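Local coordinates for epsin 1 (Danio rerio, PDB 5LP0), which probably binds membranes rich in phosphatidylinositol 4,5-bisphosphate through its ENTH domain, bends them and promotes the clathrin-coated invaginations of endocytosis, at residues L68-V80 with L128-E140. Numbering follows the deposited sequence. Where two conformers were deposited one is given.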
loop_
_atom_site.group_PDB
_atom_site.type_symbol
_atom_site.label_atom_id
_atom_site.label_comp_id
_atom_site.label_asym_id
_atom_site.label_seq_id
_atom_site.Cartn_x
_atom_site.Cartn_y
_atom_site.Cartn_z
ATOM N N LEU A 68 0.919 -0.629 2.988
ATOM C CA LEU A 68 0.425 0.737 2.927
ATOM C C LEU A 68 -0.915 0.794 2.187
ATOM O O LEU A 68 -1.864 1.432 2.662
ATOM C CB LEU A 68 1.460 1.642 2.276
ATOM C CG LEU A 68 0.975 3.071 2.043
ATOM C CD1 LEU A 68 0.663 3.757 3.373
ATOM C CD2 LEU A 68 2.015 3.860 1.281
ATOM N N MET A 69 -1.027 0.142 1.042
ATOM C CA MET A 69 -2.265 0.187 0.293
ATOM C C MET A 69 -3.405 -0.376 1.134
ATOM O O MET A 69 -4.491 0.216 1.161
ATOM C CB MET A 69 -2.159 -0.558 -1.036
ATOM C CG MET A 69 -3.341 -0.243 -1.958
ATOM S SD MET A 69 -3.352 1.494 -2.547
ATOM C CE MET A 69 -2.610 1.292 -4.159
ATOM N N GLU A 70 -3.189 -1.480 1.837
ATOM C CA GLU A 70 -4.220 -2.023 2.697
ATOM C C GLU A 70 -4.664 -0.999 3.743
ATOM O O GLU A 70 -5.865 -0.787 3.979
ATOM C CB GLU A 70 -3.711 -3.276 3.388
ATOM C CG GLU A 70 -4.740 -3.875 4.336
ATOM C CD GLU A 70 -4.248 -5.130 5.004
ATOM O OE1 GLU A 70 -3.025 -5.396 4.993
ATOM O OE2 GLU A 70 -5.096 -5.868 5.540
ATOM N N TYR A 71 -3.696 -0.371 4.388
ATOM C CA TYR A 71 -3.999 0.641 5.394
ATOM C C TYR A 71 -4.816 1.791 4.789
ATOM O O TYR A 71 -5.769 2.279 5.396
ATOM C CB TYR A 71 -2.703 1.176 5.995
ATOM C CG TYR A 71 -2.925 2.170 7.115
ATOM C CD1 TYR A 71 -2.976 1.751 8.420
ATOM C CD2 TYR A 71 -3.083 3.522 6.857
ATOM C CE1 TYR A 71 -3.150 2.641 9.446
ATOM C CE2 TYR A 71 -3.290 4.429 7.885
ATOM C CZ TYR A 71 -3.334 3.976 9.176
ATOM O OH TYR A 71 -3.531 4.853 10.212
ATOM N N LEU A 72 -4.462 2.239 3.587
ATOM C CA LEU A 72 -5.179 3.339 2.943
ATOM C C LEU A 72 -6.575 2.938 2.471
ATOM O O LEU A 72 -7.523 3.727 2.525
ATOM C CB LEU A 72 -4.350 3.840 1.766
ATOM C CG LEU A 72 -2.975 4.428 2.072
ATOM C CD1 LEU A 72 -2.309 4.901 0.769
ATOM C CD2 LEU A 72 -3.043 5.575 3.089
ATOM N N ILE A 73 -6.723 1.711 2.005
ATOM C CA ILE A 73 -8.031 1.174 1.645
ATOM C C ILE A 73 -8.972 1.222 2.852
ATOM O O ILE A 73 -10.141 1.617 2.717
ATOM C CB ILE A 73 -7.900 -0.285 1.151
ATOM C CG1 ILE A 73 -7.335 -0.322 -0.275
ATOM C CG2 ILE A 73 -9.227 -1.029 1.229
ATOM C CD1 ILE A 73 -6.697 -1.672 -0.650
ATOM N N LYS A 74 -8.462 0.863 4.020
ATOM C CA LYS A 74 -9.290 0.750 5.226
ATOM C C LYS A 74 -9.441 2.066 5.986
ATOM O O LYS A 74 -10.439 2.275 6.675
ATOM C CB LYS A 74 -8.691 -0.291 6.164
ATOM C CG LYS A 74 -8.720 -1.710 5.635
ATOM C CD LYS A 74 -8.063 -2.656 6.614
ATOM C CE LYS A 74 -8.092 -4.056 6.068
ATOM N NZ LYS A 74 -7.504 -5.039 7.034
ATOM N N THR A 75 -8.478 2.969 5.846
ATOM C CA THR A 75 -8.370 4.131 6.731
ATOM C C THR A 75 -8.452 5.487 6.006
ATOM O O THR A 75 -8.696 6.525 6.639
ATOM C CB THR A 75 -7.035 4.089 7.494
ATOM O OG1 THR A 75 -6.697 2.722 7.817
ATOM C CG2 THR A 75 -7.136 4.883 8.753
ATOM N N GLY A 76 -8.223 5.469 4.695
ATOM C CA GLY A 76 -8.173 6.673 3.892
ATOM C C GLY A 76 -9.493 6.958 3.199
ATOM O O GLY A 76 -10.526 6.364 3.513
ATOM N N SER A 77 -9.460 7.887 2.252
ATOM C CA SER A 77 -10.614 8.183 1.408
ATOM C C SER A 77 -11.129 6.927 0.707
ATOM O O SER A 77 -10.351 6.048 0.327
ATOM C CB SER A 77 -10.211 9.211 0.350
ATOM O OG SER A 77 -11.217 9.344 -0.638
ATOM N N GLU A 78 -12.444 6.828 0.548
ATOM C CA GLU A 78 -13.031 5.700 -0.151
ATOM C C GLU A 78 -12.610 5.653 -1.621
ATOM O O GLU A 78 -12.755 4.624 -2.270
ATOM C CB GLU A 78 -14.558 5.680 0.037
ATOM C CG GLU A 78 -14.954 5.391 1.494
ATOM C CD GLU A 78 -16.439 5.145 1.710
ATOM O OE1 GLU A 78 -17.271 5.554 0.868
ATOM O OE2 GLU A 78 -16.764 4.526 2.735
ATOM N N ARG A 79 -12.046 6.757 -2.119
ATOM C CA ARG A 79 -11.484 6.794 -3.470
ATOM C C ARG A 79 -10.304 5.846 -3.610
ATOM O O ARG A 79 -9.998 5.415 -4.710
ATOM C CB ARG A 79 -11.020 8.208 -3.836
ATOM C CG ARG A 79 -12.138 9.250 -3.958
ATOM C CD ARG A 79 -11.641 10.593 -4.554
ATOM N NE ARG A 79 -11.193 10.416 -5.938
ATOM C CZ ARG A 79 -10.080 10.936 -6.451
ATOM N NH1 ARG A 79 -9.280 11.693 -5.713
ATOM N NH2 ARG A 79 -9.763 10.701 -7.718
ATOM N N VAL A 80 -9.637 5.544 -2.505
ATOM C CA VAL A 80 -8.511 4.605 -2.540
ATOM C C VAL A 80 -8.993 3.213 -2.968
ATOM O O VAL A 80 -8.490 2.637 -3.950
ATOM C CB VAL A 80 -7.778 4.511 -1.184
ATOM C CG1 VAL A 80 -6.650 3.443 -1.269
ATOM C CG2 VAL A 80 -7.187 5.864 -0.777
ATOM N N LEU A 128 -15.075 -4.718 3.228
ATOM C CA LEU A 128 -14.464 -3.403 3.253
ATOM C C LEU A 128 -15.151 -2.507 4.300
ATOM O O LEU A 128 -14.472 -1.819 5.050
ATOM C CB LEU A 128 -14.445 -2.780 1.845
ATOM C CG LEU A 128 -13.481 -3.475 0.854
ATOM C CD1 LEU A 128 -13.899 -3.273 -0.612
ATOM C CD2 LEU A 128 -12.027 -3.019 1.037
ATOM N N ARG A 129 -16.485 -2.528 4.368
ATOM C CA ARG A 129 -17.192 -1.719 5.381
ATOM C C ARG A 129 -16.827 -2.059 6.831
ATOM O O ARG A 129 -16.578 -1.159 7.666
ATOM C CB ARG A 129 -18.704 -1.827 5.219
ATOM C CG ARG A 129 -19.262 -1.049 4.054
ATOM C CD ARG A 129 -20.773 -0.970 4.160
ATOM N NE ARG A 129 -21.364 -2.299 4.323
ATOM C CZ ARG A 129 -21.703 -3.105 3.320
ATOM N NH1 ARG A 129 -21.516 -2.736 2.056
ATOM N NH2 ARG A 129 -22.229 -4.295 3.581
ATOM N N GLU A 130 -16.798 -3.357 7.135
ATOM C CA GLU A 130 -16.434 -3.870 8.459
ATOM C C GLU A 130 -15.000 -3.480 8.831
ATOM O O GLU A 130 -14.692 -3.048 9.981
ATOM C CB GLU A 130 -16.577 -5.403 8.455
ATOM C CG GLU A 130 -18.023 -5.877 8.288
ATOM C CD GLU A 130 -18.179 -7.231 7.594
ATOM O OE1 GLU A 130 -17.171 -7.903 7.263
ATOM O OE2 GLU A 130 -19.346 -7.625 7.391
ATOM N N GLU A 131 -14.117 -3.638 7.846
ATOM C CA GLU A 131 -12.705 -3.367 8.038
ATOM C C GLU A 131 -12.540 -1.879 8.258
ATOM O O GLU A 131 -11.710 -1.478 9.047
ATOM C CB GLU A 131 -11.868 -3.808 6.833
ATOM C CG GLU A 131 -11.838 -5.322 6.638
ATOM C CD GLU A 131 -10.950 -6.060 7.615
ATOM O OE1 GLU A 131 -10.161 -5.406 8.337
ATOM O OE2 GLU A 131 -11.047 -7.313 7.642
ATOM N N ARG A 132 -13.342 -1.053 7.596
ATOM C CA ARG A 132 -13.207 0.397 7.745
ATOM C C ARG A 132 -13.607 0.867 9.139
ATOM O O ARG A 132 -12.928 1.665 9.724
ATOM C CB ARG A 132 -14.035 1.122 6.698
ATOM C CG ARG A 132 -13.900 2.624 6.739
ATOM C CD ARG A 132 -14.565 3.239 5.531
ATOM N NE ARG A 132 -14.370 4.677 5.465
ATOM C CZ ARG A 132 -13.278 5.258 4.980
ATOM N NH1 ARG A 132 -12.258 4.530 4.552
ATOM N NH2 ARG A 132 -13.213 6.567 4.954
ATOM N N ILE A 133 -14.705 0.357 9.675
ATOM C CA ILE A 133 -15.075 0.702 11.049
ATOM C C ILE A 133 -13.947 0.346 12.016
ATOM O O ILE A 133 -13.528 1.183 12.836
ATOM C CB ILE A 133 -16.346 -0.008 11.446
ATOM C CG1 ILE A 133 -17.538 0.648 10.738
ATOM C CG2 ILE A 133 -16.549 0.052 12.984
ATOM C CD1 ILE A 133 -18.860 -0.115 10.920
ATOM N N HIS A 134 -13.446 -0.883 11.919
ATOM C CA HIS A 134 -12.364 -1.284 12.822
ATOM C C HIS A 134 -11.087 -0.437 12.611
ATOM O O HIS A 134 -10.431 -0.011 13.566
ATOM C CB HIS A 134 -12.057 -2.771 12.647
ATOM C CG HIS A 134 -10.941 -3.264 13.521
ATOM N ND1 HIS A 134 -11.145 -3.698 14.812
ATOM C CD2 HIS A 134 -9.611 -3.374 13.291
ATOM C CE1 HIS A 134 -9.988 -4.070 15.338
ATOM N NE2 HIS A 134 -9.042 -3.877 14.439
ATOM N N ALA A 135 -10.765 -0.144 11.359
ATOM C CA ALA A 135 -9.531 0.568 11.046
ATOM C C ALA A 135 -9.608 2.019 11.530
ATOM O O ALA A 135 -8.626 2.572 12.007
ATOM C CB ALA A 135 -9.265 0.532 9.561
ATOM N N LEU A 136 -10.781 2.629 11.422
ATOM C CA LEU A 136 -10.947 4.030 11.789
ATOM C C LEU A 136 -10.904 4.137 13.295
ATOM O O LEU A 136 -10.422 5.118 13.838
ATOM C CB LEU A 136 -12.253 4.626 11.244
ATOM C CG LEU A 136 -12.280 4.860 9.729
ATOM C CD1 LEU A 136 -13.616 5.397 9.243
ATOM C CD2 LEU A 136 -11.165 5.823 9.294
ATOM N N LYS A 137 -11.403 3.120 13.978
ATOM C CA LYS A 137 -11.254 3.084 15.424
ATOM C C LYS A 137 -9.791 2.957 15.859
ATOM O O LYS A 137 -9.373 3.621 16.804
ATOM C CB LYS A 137 -12.132 1.988 16.001
ATOM C CG LYS A 137 -13.608 2.310 15.796
ATOM C CD LYS A 137 -14.502 1.122 16.115
ATOM C CE LYS A 137 -14.452 0.789 17.596
ATOM N NZ LYS A 137 -14.930 1.970 18.359
ATOM N N THR A 138 -9.005 2.144 15.156
ATOM C CA THR A 138 -7.572 2.092 15.423
ATOM C C THR A 138 -6.923 3.478 15.202
ATOM O O THR A 138 -6.128 3.938 16.032
ATOM C CB THR A 138 -6.895 1.021 14.539
ATOM O OG1 THR A 138 -7.463 -0.271 14.820
ATOM C CG2 THR A 138 -5.380 0.977 14.787
ATOM N N LYS A 139 -7.296 4.147 14.107
ATOM C CA LYS A 139 -6.741 5.454 13.741
ATOM C C LYS A 139 -7.020 6.489 14.820
ATOM O O LYS A 139 -6.109 7.186 15.280
ATOM C CB LYS A 139 -7.347 5.925 12.418
ATOM C CG LYS A 139 -6.871 7.303 11.937
ATOM C CD LYS A 139 -7.657 7.729 10.698
ATOM C CE LYS A 139 -6.983 8.852 9.920
ATOM N NZ LYS A 139 -7.497 10.181 10.315
ATOM N N GLU A 140 -8.282 6.604 15.214
ATOM C CA GLU A 140 -8.659 7.532 16.281
ATOM C C GLU A 140 -8.423 6.798 17.603
ATOM O O GLU A 140 -7.449 7.032 18.316
ATOM C CB GLU A 140 -10.140 7.934 16.179
ATOM C CG GLU A 140 -11.012 6.907 16.848
ATOM C CD GLU A 140 -12.510 7.209 16.924
ATOM O OE1 GLU A 140 -13.161 6.343 17.534
ATOM O OE2 GLU A 140 -13.040 8.253 16.431
HETATM O O HOH W 1 -6.150 2.081 10.882
#
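Arg132 reaches across to the carbonyl just after helix 59-75 and grips its oxygen with two nitrogens. Arg132 NH1 donates to Gly76 O at 2.7 Å (N-H...O 154°). Arg132 NH2 donates to Gly76 O less straight, at 3.1 Å. The oxygen sits almost in the guanidinium plane. CG of Arg132 is anti to the backbone N (chi1 -177°), and the chain runs extended to NE, which carries the guanidinium past Lys74 O to the turn. A leucine in its place would probably leave the Gly76 carbonyl without either of these donors and the turn freer to shift.

The helices cross nearly at right angles. At the centre the packing is tight, with Ala135 CB on Lys74 CB at 3.5 Å. Toward one end Ile73 CG2 meets Leu128 CD2; toward the other Thr75 CG2 meets Lys139 CD, and Lys139 NZ goes on to Asp33. A water bridges Thr75 OG1 and Ala135 O.

One flank is polar and partly exposed. Extended Lys74 places NZ 3.0 Å from Glu131 OE1, above the carboxylate plane, and also bonds Glu70. The loose solvent side is Glu78. Its CG covers one guanidinium face, but Glu78 OE2 stays 3.6 Å from Arg132 NE, well out of plane. The paired N-H groups and the two carboxylates round Lys74 NZ would probably fix the turn and the lysine end more firmly than this long charge pair could.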